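VIN1 (Oscarella pearsei, PDB 6BFI) binds actin filaments and, as a sponge member of the vinculin family, may play a role in cell-cell adhesion. Local coordinates at residues A[21-26]-A[725-730]; A[114-119]-A[773-778]; A[9-14]-A[763-768]. All blocks are in the same frame, centred on the assembly; numbering follows the deposited sequence.

Contact 1: A[21-26]-A[725-730]; sequences VGQLVL and MAKEIA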
loop_
_atom_site.group_PDB
_atom_site.type_symbol
_atom_site.label_atom_id
_atom_site.label_comp_id
_atom_site.label_asym_id
_atom_site.label_seq_id
_atom_site.Cartn_x
_atom_site.Cartn_y
_atom_site.Cartn_z
ATOM N N VAL A 21 -4.315 36.508 -1.451
ATOM C CA VAL A 21 -5.456 36.869 -0.612
ATOM C C VAL A 21 -5.088 36.745 0.862
ATOM O O VAL A 21 -5.385 37.632 1.677
ATOM C CB VAL A 21 -6.670 35.994 -0.973
ATOM C CG1 VAL A 21 -7.633 35.909 0.191
ATOM C CG2 VAL A 21 -7.361 36.543 -2.209
ATOM N N GLY A 22 -4.434 35.638 1.221
ATOM C CA GLY A 22 -3.932 35.497 2.576
ATOM C C GLY A 22 -3.047 36.655 2.985
ATOM O O GLY A 22 -3.139 37.152 4.110
ATOM N N GLN A 23 -2.191 37.120 2.069
ATOM C CA GLN A 23 -1.368 38.285 2.374
ATOM C C GLN A 23 -2.210 39.543 2.545
ATOM O O GLN A 23 -1.840 40.431 3.322
ATOM C CB GLN A 23 -0.311 38.491 1.291
ATOM C CG GLN A 23 0.844 37.509 1.374
ATOM C CD GLN A 23 2.109 38.050 0.741
ATOM O OE1 GLN A 23 2.070 39.000 -0.041
ATOM N NE2 GLN A 23 3.246 37.453 1.086
ATOM N N LEU A 24 -3.339 39.643 1.836
ATOM C CA LEU A 24 -4.247 40.765 2.067
ATOM C C LEU A 24 -4.801 40.738 3.485
ATOM O O LEU A 24 -4.856 41.774 4.161
ATOM C CB LEU A 24 -5.386 40.748 1.048
ATOM C CG LEU A 24 -5.051 41.264 -0.350
ATOM C CD1 LEU A 24 -6.236 41.076 -1.287
ATOM C CD2 LEU A 24 -4.640 42.727 -0.279
ATOM N N VAL A 25 -5.213 39.558 3.956
ATOM C CA VAL A 25 -5.694 39.449 5.332
ATOM C C VAL A 25 -4.580 39.786 6.319
ATOM O O VAL A 25 -4.800 40.493 7.312
ATOM C CB VAL A 25 -6.274 38.045 5.583
ATOM C CG1 VAL A 25 -6.682 37.890 7.041
ATOM C CG2 VAL A 25 -7.459 37.792 4.664
ATOM N N LEU A 26 -3.363 39.298 6.053
ATOM C CA LEU A 26 -2.243 39.561 6.952
ATOM C C LEU A 26 -1.930 41.052 7.032
ATOM O O LEU A 26 -1.622 41.570 8.110
ATOM C CB LEU A 26 -1.009 38.780 6.499
ATOM C CG LEU A 26 -1.063 37.249 6.502
ATOM C CD1 LEU A 26 0.199 36.670 5.875
ATOM C CD2 LEU A 26 -1.254 36.716 7.910
ATOM N N MET A 725 0.106 30.528 10.743
ATOM C CA MET A 725 0.368 29.222 11.339
ATOM C C MET A 725 0.348 28.123 10.282
ATOM O O MET A 725 1.175 27.204 10.317
ATOM C CB MET A 725 -0.652 28.934 12.437
ATOM C CG MET A 725 -0.340 27.691 13.244
ATOM S SD MET A 725 1.336 27.739 13.909
ATOM C CE MET A 725 1.237 29.168 14.980
ATOM N N ALA A 726 -0.586 28.205 9.330
ATOM C CA ALA A 726 -0.619 27.228 8.245
ATOM C C ALA A 726 0.657 27.277 7.419
ATOM O O ALA A 726 1.211 26.231 7.059
ATOM C CB ALA A 726 -1.837 27.466 7.356
ATOM N N LYS A 727 1.140 28.483 7.110
ATOM C CA LYS A 727 2.374 28.593 6.339
ATOM C C LYS A 727 3.566 28.042 7.117
ATOM O O LYS A 727 4.445 27.385 6.543
ATOM C CB LYS A 727 2.610 30.048 5.931
ATOM C CG LYS A 727 1.529 30.605 5.016
ATOM C CD LYS A 727 2.021 31.815 4.235
ATOM C CE LYS A 727 1.326 33.092 4.678
ATOM N NZ LYS A 727 1.820 34.273 3.915
ATOM N N GLU A 728 3.605 28.287 8.430
ATOM C CA GLU A 728 4.689 27.747 9.246
ATOM C C GLU A 728 4.649 26.224 9.283
ATOM O O GLU A 728 5.695 25.565 9.205
ATOM C CB GLU A 728 4.621 28.330 10.659
ATOM C CG GLU A 728 5.339 29.666 10.801
ATOM C CD GLU A 728 4.925 30.435 12.043
ATOM O OE1 GLU A 728 4.831 31.678 11.965
ATOM O OE2 GLU A 728 4.689 29.800 13.092
ATOM N N ILE A 729 3.451 25.644 9.391
ATOM C CA ILE A 729 3.326 24.189 9.350
ATOM C C ILE A 729 3.768 23.656 7.994
ATOM O O ILE A 729 4.376 22.583 7.898
ATOM C CB ILE A 729 1.884 23.763 9.684
ATOM C CG1 ILE A 729 1.540 24.135 11.123
ATOM C CG2 ILE A 729 1.699 22.265 9.476
ATOM C CD1 ILE A 729 0.121 23.801 11.512
ATOM N N ALA A 730 3.478 24.399 6.922
ATOM C CA ALA A 730 3.896 23.968 5.592
ATOM C C ALA A 730 5.415 23.948 5.475
ATOM O O ALA A 730 5.997 22.990 4.950
ATOM C CB ALA A 730 3.283 24.880 4.528
#

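Contact 2: A[114-119]-A[773-778]; sequences GVINGM and LATVKA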
loop_
_atom_site.group_PDB
_atom_site.type_symbol
_atom_site.label_atom_id
_atom_site.label_comp_id
_atom_site.label_asym_id
_atom_site.label_seq_id
_atom_site.Cartn_x
_atom_site.Cartn_y
_atom_site.Cartn_z
ATOM N N GLY A 114 -14.344 34.719 -2.161
ATOM C CA GLY A 114 -15.076 34.601 -3.406
ATOM C C GLY A 114 -14.187 34.457 -4.621
ATOM O O GLY A 114 -14.595 33.857 -5.617
ATOM N N VAL A 115 -12.976 35.017 -4.576
ATOM C CA VAL A 115 -12.070 34.823 -5.704
ATOM C C VAL A 115 -11.511 33.405 -5.701
ATOM O O VAL A 115 -11.315 32.799 -6.762
ATOM C CB VAL A 115 -10.952 35.882 -5.699
ATOM C CG1 VAL A 115 -11.528 37.268 -5.967
ATOM C CG2 VAL A 115 -10.185 35.861 -4.391
ATOM N N ILE A 116 -11.265 32.846 -4.513
ATOM C CA ILE A 116 -10.765 31.479 -4.416
ATOM C C ILE A 116 -11.835 30.493 -4.868
ATOM O O ILE A 116 -11.638 29.722 -5.818
ATOM C CB ILE A 116 -10.298 31.178 -2.982
ATOM C CG1 ILE A 116 -9.247 32.196 -2.536
ATOM C CG2 ILE A 116 -9.741 29.767 -2.887
ATOM C CD1 ILE A 116 -8.807 32.028 -1.095
ATOM N N ASN A 117 -12.991 30.506 -4.194
ATOM C CA ASN A 117 -14.068 29.593 -4.567
ATOM C C ASN A 117 -14.528 29.841 -5.999
ATOM O O ASN A 117 -14.816 28.893 -6.742
ATOM C CB ASN A 117 -15.237 29.733 -3.592
ATOM C CG ASN A 117 -14.911 29.200 -2.209
ATOM O OD1 ASN A 117 -14.043 28.341 -2.050
ATOM N ND2 ASN A 117 -15.614 29.701 -1.200
ATOM N N GLY A 118 -14.582 31.110 -6.408
ATOM C CA GLY A 118 -15.045 31.437 -7.747
ATOM C C GLY A 118 -14.108 30.949 -8.834
ATOM O O GLY A 118 -14.555 30.402 -9.847
ATOM N N MET A 119 -12.801 31.152 -8.653
ATOM C CA MET A 119 -11.839 30.580 -9.593
ATOM C C MET A 119 -11.957 29.064 -9.630
ATOM O O MET A 119 -11.933 28.455 -10.713
ATOM C CB MET A 119 -10.417 30.998 -9.221
ATOM C CG MET A 119 -10.045 32.406 -9.664
ATOM S SD MET A 119 -8.410 32.911 -9.089
ATOM C CE MET A 119 -7.635 33.390 -10.632
ATOM N N LEU A 773 -6.656 25.798 2.190
ATOM C CA LEU A 773 -7.873 25.596 2.969
ATOM C C LEU A 773 -7.890 26.455 4.225
ATOM O O LEU A 773 -8.964 26.891 4.659
ATOM C CB LEU A 773 -8.023 24.118 3.328
ATOM C CG LEU A 773 -8.279 23.177 2.144
ATOM C CD1 LEU A 773 -8.225 21.716 2.581
ATOM C CD2 LEU A 773 -9.602 23.494 1.474
ATOM N N ALA A 774 -6.724 26.702 4.827
ATOM C CA ALA A 774 -6.661 27.622 5.955
ATOM C C ALA A 774 -6.939 29.052 5.513
ATOM O O ALA A 774 -7.588 29.816 6.238
ATOM C CB ALA A 774 -5.300 27.527 6.637
ATOM N N THR A 775 -6.453 29.437 4.328
ATOM C CA THR A 775 -6.774 30.764 3.809
ATOM C C THR A 775 -8.267 30.900 3.536
ATOM O O THR A 775 -8.850 31.970 3.755
ATOM C CB THR A 775 -5.966 31.047 2.542
ATOM O OG1 THR A 775 -4.568 30.936 2.831
ATOM C CG2 THR A 775 -6.255 32.450 2.023
ATOM N N VAL A 776 -8.906 29.825 3.071
ATOM C CA VAL A 776 -10.347 29.863 2.836
ATOM C C VAL A 776 -11.103 29.942 4.158
ATOM O O VAL A 776 -12.080 30.692 4.286
ATOM C CB VAL A 776 -10.784 28.644 2.000
ATOM C CG1 VAL A 776 -12.300 28.596 1.869
ATOM C CG2 VAL A 776 -10.139 28.691 0.632
ATOM N N LYS A 777 -10.660 29.180 5.161
ATOM C CA LYS A 777 -11.324 29.196 6.462
ATOM C C LYS A 777 -11.197 30.556 7.135
ATOM O O LYS A 777 -12.144 31.032 7.773
ATOM C CB LYS A 777 -10.741 28.098 7.355
ATOM C CG LYS A 777 -11.154 28.180 8.817
ATOM C CD LYS A 777 -12.651 27.992 8.993
ATOM C CE LYS A 777 -13.045 28.110 10.457
ATOM N NZ LYS A 777 -14.508 27.921 10.654
ATOM N N ALA A 778 -10.036 31.201 7.000
ATOM C CA ALA A 778 -9.829 32.495 7.642
ATOM C C ALA A 778 -10.748 33.568 7.071
ATOM O O ALA A 778 -11.149 34.489 7.791
ATOM C CB ALA A 778 -8.368 32.921 7.506
#

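Contact 3: A[9-14]-A[763-768]; sequences TLESVI and IPTIST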
loop_
_atom_site.group_PDB
_atom_site.type_symbol
_atom_site.label_atom_id
_atom_site.label_comp_id
_atom_site.label_asym_id
_atom_site.label_seq_id
_atom_site.Cartn_x
_atom_site.Cartn_y
_atom_site.Cartn_z
ATOM N N THR A 9 -3.690 21.943 -12.966
ATOM C CA THR A 9 -4.102 23.288 -13.353
ATOM C C THR A 9 -4.829 23.989 -12.212
ATOM O O THR A 9 -4.592 25.178 -11.952
ATOM C CB THR A 9 -4.990 23.228 -14.597
ATOM O OG1 THR A 9 -4.249 22.663 -15.686
ATOM C CG2 THR A 9 -5.474 24.618 -14.981
ATOM N N LEU A 10 -5.715 23.267 -11.521
ATOM C CA LEU A 10 -6.428 23.838 -10.382
ATOM C C LEU A 10 -5.459 24.330 -9.316
ATOM O O LEU A 10 -5.506 25.495 -8.912
ATOM C CB LEU A 10 -7.387 22.803 -9.794
ATOM C CG LEU A 10 -8.795 22.752 -10.383
ATOM C CD1 LEU A 10 -9.551 21.554 -9.838
ATOM C CD2 LEU A 10 -9.539 24.035 -10.067
ATOM N N GLU A 11 -4.574 23.449 -8.848
ATOM C CA GLU A 11 -3.591 23.845 -7.845
ATOM C C GLU A 11 -2.686 24.953 -8.367
ATOM O O GLU A 11 -2.395 25.922 -7.650
ATOM C CB GLU A 11 -2.769 22.628 -7.420
ATOM C CG GLU A 11 -1.475 22.964 -6.698
ATOM C CD GLU A 11 -0.649 21.731 -6.384
ATOM O OE1 GLU A 11 -1.243 20.651 -6.170
ATOM O OE2 GLU A 11 0.595 21.841 -6.354
ATOM N N SER A 12 -2.252 24.838 -9.623
ATOM C CA SER A 12 -1.320 25.809 -10.190
ATOM C C SER A 12 -1.911 27.211 -10.209
ATOM O O SER A 12 -1.197 28.193 -9.975
ATOM C CB SER A 12 -0.906 25.377 -11.595
ATOM O OG SER A 12 -0.039 26.327 -12.187
ATOM N N VAL A 13 -3.205 27.326 -10.483
ATOM C CA VAL A 13 -3.871 28.629 -10.529
ATOM C C VAL A 13 -4.269 29.114 -9.141
ATOM O O VAL A 13 -4.031 30.265 -8.779
ATOM C CB VAL A 13 -5.090 28.568 -11.478
ATOM C CG1 VAL A 13 -5.997 29.771 -11.258
ATOM C CG2 VAL A 13 -4.644 28.483 -12.933
ATOM N N ILE A 14 -4.880 28.245 -8.344
ATOM C CA ILE A 14 -5.482 28.664 -7.084
ATOM C C ILE A 14 -4.429 28.922 -6.007
ATOM O O ILE A 14 -4.616 29.796 -5.149
ATOM C CB ILE A 14 -6.521 27.618 -6.631
ATOM C CG1 ILE A 14 -7.700 27.610 -7.609
ATOM C CG2 ILE A 14 -7.003 27.882 -5.212
ATOM C CD1 ILE A 14 -8.809 26.662 -7.223
ATOM N N ILE A 763 3.163 14.310 1.119
ATOM C CA ILE A 763 3.214 15.445 2.046
ATOM C C ILE A 763 3.094 16.793 1.339
ATOM O O ILE A 763 2.311 17.640 1.803
ATOM C CB ILE A 763 4.473 15.352 2.924
ATOM C CG1 ILE A 763 4.391 14.135 3.848
ATOM C CG2 ILE A 763 4.652 16.623 3.743
ATOM C CD1 ILE A 763 5.534 14.035 4.828
ATOM N N PRO A 764 3.821 17.070 0.243
ATOM C CA PRO A 764 3.753 18.428 -0.332
ATOM C C PRO A 764 2.353 18.854 -0.743
ATOM O O PRO A 764 1.951 19.993 -0.464
ATOM C CB PRO A 764 4.702 18.344 -1.538
ATOM C CG PRO A 764 4.799 16.894 -1.851
ATOM C CD PRO A 764 4.741 16.214 -0.527
ATOM N N THR A 765 1.592 17.972 -1.397
ATOM C CA THR A 765 0.224 18.321 -1.765
ATOM C C THR A 765 -0.639 18.538 -0.529
ATOM O O THR A 765 -1.516 19.411 -0.523
ATOM C CB THR A 765 -0.381 17.238 -2.657
ATOM O OG1 THR A 765 -0.099 15.946 -2.107
ATOM C CG2 THR A 765 0.193 17.329 -4.059
ATOM N N ILE A 766 -0.405 17.757 0.528
ATOM C CA ILE A 766 -1.127 17.970 1.780
ATOM C C ILE A 766 -0.862 19.368 2.318
ATOM O O ILE A 766 -1.786 20.059 2.759
ATOM C CB ILE A 766 -0.749 16.901 2.822
ATOM C CG1 ILE A 766 -1.189 15.509 2.379
ATOM C CG2 ILE A 766 -1.399 17.222 4.148
ATOM C CD1 ILE A 766 -0.637 14.409 3.268
ATOM N N SER A 767 0.399 19.806 2.296
ATOM C CA SER A 767 0.728 21.111 2.865
ATOM C C SER A 767 0.196 22.246 1.998
ATOM O O SER A 767 -0.271 23.270 2.520
ATOM C CB SER A 767 2.239 21.236 3.056
ATOM O OG SER A 767 2.924 21.128 1.823
ATOM N N THR A 768 0.260 22.087 0.673
ATOM C CA THR A 768 -0.316 23.084 -0.226
ATOM C C THR A 768 -1.817 23.222 0.008
ATOM O O THR A 768 -2.337 24.333 0.201
ATOM C CB THR A 768 -0.025 22.700 -1.678
ATOM O OG1 THR A 768 1.391 22.567 -1.863
ATOM C CG2 THR A 768 -0.561 23.755 -2.634
#

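Contact 1: A[21-26]-A[725-730]
K727 reaches out from helix 718-745 and brings the end of its side chain up to L26 and, more loosely, Q23 of helix 8-32. The backbones stay well apart, the nearest CA pair, L26 and M725, being 11.5 Å from each other, so the lysine chain spans the distance. Its ammonium nitrogen NZ comes 3.5 Å from L26 CD1, and the methylene CE follows at 3.9 Å from the same methyl. The two side chains point at each other and meet tip to tip. In K727, CG lies beside the backbone N (chi1 -63°), and a bend at chi3, -112°, breaks what would otherwise be a stretched chain. L26 turns its CD1 branch to the lysine, and of residues 21-26 it buries more here than Q23. Q23 adds the aliphatic start of its side chain, with CG 4.2 Å from K727 NZ. The encounter is one of van der Waals packing at the margin of a helix-helix interface, with neither a hydrogen bond nor a salt bridge between the two segments.

Helix 8-32 is the first helix of the chain and helix 718-745 comes near its end, so the contact is consistent with the packing of an N-terminal helical bundle on the C-terminal bundle in closed vinculin. Near by, V25 packs on I723 and L26 on A720, which lie one and two turns before K727 on helix 718-745.

All three touching residues are only partly exposed. NZ and CE of K727 both pack on the leucine methyl, which probably offers the ammonium group no polar partner. E728, next in sequence to K727, is turned to other partners and forms salt bridges with K701 and R724.

Contact 2: A[114-119]-A[773-778]
I116 and V776 make the apolar heart of this contact, branch against branch. I116 CG2 stands 3.7 Å from V776 CG2, and the isoleucine's far methyl, CD1, reaches the same V776 CG2 at 4.0 Å. A single valine methyl is therefore touched by both methyls of the isoleucine, the side chains meeting obliquely. V776 presents this methyl because CG1 takes the place anti to the backbone N (chi1 174°) and CG2 falls beside that N. I116 CD1 also meets T775 CG2 at 4.1 Å, here with the side chains at about a right angle. I116, V776 and T775 are all buried.

Between the segments of helix 102-145 and helix 763-778 the axes approach to 10.4 Å, and their directions make a steep 126°, antiparallel in sense but far from aligned. The nearest CA atoms, of I116 and V776, are 7.4 Å apart. Such helix-on-helix packing, early in sequence against late, fits the head-to-tail interface known from closed vinculin, where helical bundles dock through their side chains. Helix 8-32 takes part as well: I14 packs on I116.

Among the polar groups, N117 swings its amide toward the valine, OD1 coming 4.3 Å from V776 CG1, a loose approach to a methyl with no bond implied; V3 of the N-terminal loop touches the same asparagine. The hydroxyl of T775 is spent inside its own helix, on the carbonyl oxygen of K771, while its methyl faces I116. K777 turns to helix 786-817, where NZ forms a salt bridge with D789 and a hydrogen bond with T793 OG1.

Contact 3: A[9-14]-A[763-768]
E11 and T768 have the nearest CA atoms of the two segments, 8.3 Å apart, with helix 8-32 contributing residues 9-14 and the start of helix 763-778 the rest. E11 is the sole residue of its segment that touches, and it meets two threonine methyls. Its CG lies anti to the backbone N (chi1 163°) and the chain runs on extended, which carries the carboxylate over to T765. There OE1 comes 4.2 Å from T765 CG2, the side chains crossing at about a right angle. Nearer the backbone, E11 CG is 4.2 Å from T768 CG2. Both approaches are long, and the contact is a light van der Waals one among partly exposed residues.

The threonine hydroxyls are engaged on their own side of the contact. T765 OG1 hydrogen-bonds to the carbonyl oxygen of R762, just before the helix. Within it, T768 OG1 gives its proton to P764 O at 3.0 Å, arriving from above the carbonyl plane, 39° out of it. S767 OG bonds to that same P764 O at 2.7 Å with a C=O...donor angle of 117°. Together with the backbone N of T768, three donors therefore grip this one oxygen in the first turn of the helix. T183, in a loop, also touches E11.

I766 and I763, meanwhile, are packed on helix 786-817. An early helix touching a late one through a few side chains, while the late helix also packs on helices 718-745 and 786-817, is consistent with the interbundle packing of the all-helical vinculin fold in its closed form.

The three contacts form one continuous patch in which helices 8-32 and 102-145 meet helices 718-745 and 763-778. Contacts 1 and 3 share helix 8-32 and have centres about 15 Å apart; contacts 2 and 3 share helix 763-778, with centres about 13 Å apart. Contact 2 is the buried one, and the two surface contacts adjoin it. It joins contact 1, about 12 Å away between centres, through A726 CB on A774 CB at 3.5 Å and V21 CG2 on V115 CG2 at 3.6 Å. Toward contact 3, M119 CE packs on V13 CG1 at 4.0 Å. Contacts 1 and 3 touch more lightly, A730 CB lying 4.1 Å from S767 CB.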